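Local coordinates for avirulence protein AvrptoB (Pseudomonas syringae, PDB 2FD4), which acts as a virulence effector that suppresses plant programmed cell death, its C-terminal domain being a U-box/RING-like E3 ubiquitin ligase, at residues Gly63-Pro68 with Tyr116-Val121. Numbering follows the deposited sequence.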
# COMPACT_ATOMS: atom_id res chain seq x y z
N GLY A 63 3.08 -2.20 1.77
CA GLY A 63 3.86 -1.30 2.61
C GLY A 63 4.16 -0.04 1.89
O GLY A 63 4.53 -0.04 0.70
N LEU A 64 3.91 1.09 2.56
CA LEU A 64 4.19 2.39 2.00
C LEU A 64 5.42 2.93 2.70
O LEU A 64 5.43 3.11 3.90
CB LEU A 64 3.02 3.38 2.20
CG LEU A 64 3.05 4.66 1.36
CD1 LEU A 64 2.78 4.42 -0.10
CD2 LEU A 64 2.06 5.71 1.94
N ALA A 65 6.44 3.24 1.91
CA ALA A 65 7.67 3.88 2.40
C ALA A 65 7.50 5.36 2.66
O ALA A 65 6.69 6.03 2.05
CB ALA A 65 8.78 3.70 1.38
N GLY A 66 8.36 5.90 3.53
CA GLY A 66 8.36 7.35 3.76
C GLY A 66 9.16 8.15 2.77
O GLY A 66 9.00 9.35 2.65
N ASN A 67 10.09 7.48 2.07
CA ASN A 67 10.83 8.12 0.99
C ASN A 67 10.78 7.28 -0.24
O ASN A 67 10.77 6.03 -0.12
CB ASN A 67 12.26 8.35 1.45
CG ASN A 67 12.27 9.19 2.71
OD1 ASN A 67 12.01 10.38 2.65
ND2 ASN A 67 12.44 8.54 3.87
N PRO A 68 10.73 7.94 -1.41
CA PRO A 68 10.67 7.23 -2.67
C PRO A 68 12.02 6.69 -3.17
O PRO A 68 13.08 7.30 -2.92
CB PRO A 68 10.15 8.30 -3.63
CG PRO A 68 10.69 9.53 -3.13
CD PRO A 68 10.72 9.41 -1.62
N TYR A 116 6.89 4.46 -3.95
CA TYR A 116 6.70 4.38 -2.54
C TYR A 116 6.10 3.09 -2.07
O TYR A 116 6.31 2.77 -0.92
CB TYR A 116 5.76 5.50 -2.04
CG TYR A 116 6.32 6.90 -2.04
CD1 TYR A 116 6.78 7.47 -0.86
CD2 TYR A 116 6.24 7.72 -3.15
CE1 TYR A 116 7.23 8.72 -0.81
CE2 TYR A 116 6.67 9.03 -3.11
CZ TYR A 116 7.17 9.51 -1.91
OH TYR A 116 7.62 10.78 -1.77
N ALA A 117 5.27 2.42 -2.90
CA ALA A 117 4.44 1.28 -2.43
C ALA A 117 5.05 -0.07 -2.85
O ALA A 117 5.57 -0.21 -3.96
CB ALA A 117 3.02 1.39 -2.93
N PHE A 118 4.97 -1.02 -1.92
CA PHE A 118 5.49 -2.40 -2.11
C PHE A 118 4.33 -3.35 -1.85
O PHE A 118 3.63 -3.21 -0.85
CB PHE A 118 6.61 -2.65 -1.13
CG PHE A 118 7.80 -1.81 -1.41
CD1 PHE A 118 8.78 -2.28 -2.26
CD2 PHE A 118 7.91 -0.53 -0.90
CE1 PHE A 118 9.88 -1.51 -2.58
CE2 PHE A 118 9.01 0.27 -1.22
CZ PHE A 118 10.00 -0.23 -2.06
N ARG A 119 4.03 -4.22 -2.80
CA ARG A 119 3.02 -5.25 -2.60
C ARG A 119 3.55 -6.43 -1.77
O ARG A 119 4.62 -6.98 -2.05
CB ARG A 119 2.52 -5.72 -3.98
CG ARG A 119 1.61 -6.89 -3.90
CD ARG A 119 0.87 -7.08 -5.18
NE ARG A 119 1.70 -7.68 -6.16
CZ ARG A 119 1.89 -8.98 -6.35
NH1 ARG A 119 1.26 -9.93 -5.62
NH2 ARG A 119 2.72 -9.37 -7.30
N ILE A 120 2.81 -6.79 -0.70
CA ILE A 120 3.24 -7.88 0.16
C ILE A 120 2.68 -9.21 -0.37
O ILE A 120 1.47 -9.35 -0.57
CB ILE A 120 2.84 -7.66 1.62
CG1 ILE A 120 3.19 -6.24 2.08
CG2 ILE A 120 3.55 -8.68 2.53
CD1 ILE A 120 4.58 -5.77 1.70
N VAL A 121 3.59 -10.14 -0.62
CA VAL A 121 3.27 -11.46 -1.15
C VAL A 121 3.64 -12.57 -0.16
O VAL A 121 4.45 -12.37 0.75
CB VAL A 121 4.00 -11.73 -2.49
CG1 VAL A 121 3.63 -10.66 -3.52
CG2 VAL A 121 5.52 -11.78 -2.30
O HOH W 1 7.57 11.24 1.69
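The two central, antiparallel strands of the small sheet in the E3 ligase domain, 61-65 and 117-121, pair here through G63 and F118. Both backbone bonds of this hydrogen-bonded pair are made: G63 N to F118 O at 2.9 Å and F118 N to G63 O at 2.8 Å. The next pair, L64 with A117, is non-hydrogen-bonded, and beyond it A65 N donates to Y116 O at 2.9 Å. With CG swung opposite the backbone N (chi1 -166°), the L64 side chain brings CD1 to within 3.7 Å of Y116 CB, with A117 CB slightly farther away. In this U-box-like domain the same leucine also touches P102, inferred to bind E2, as well as H101 and I113. F118 lies on the face opposite L64 and A117, A65 CB comes to the edge of its ring, and both side chains pack on L83 of the outer strand 83-87. Farther along the chain, G66 and N67 lead to P68, which lies over one face of the Y116 ring. P68 CB sits 3.8 Å from the ring centroid in a CH-pi contact, offset toward the rim, while P68 CD approaches Y116 OH at 3.4 Å. The carbonyl oxygens of A65 and G66 lie in the ring plane at its edge, with A65 O 3.2 Å from Y116 CD1. A water donates to G66 O and makes a weak, long hydrogen bond with Y116 OH.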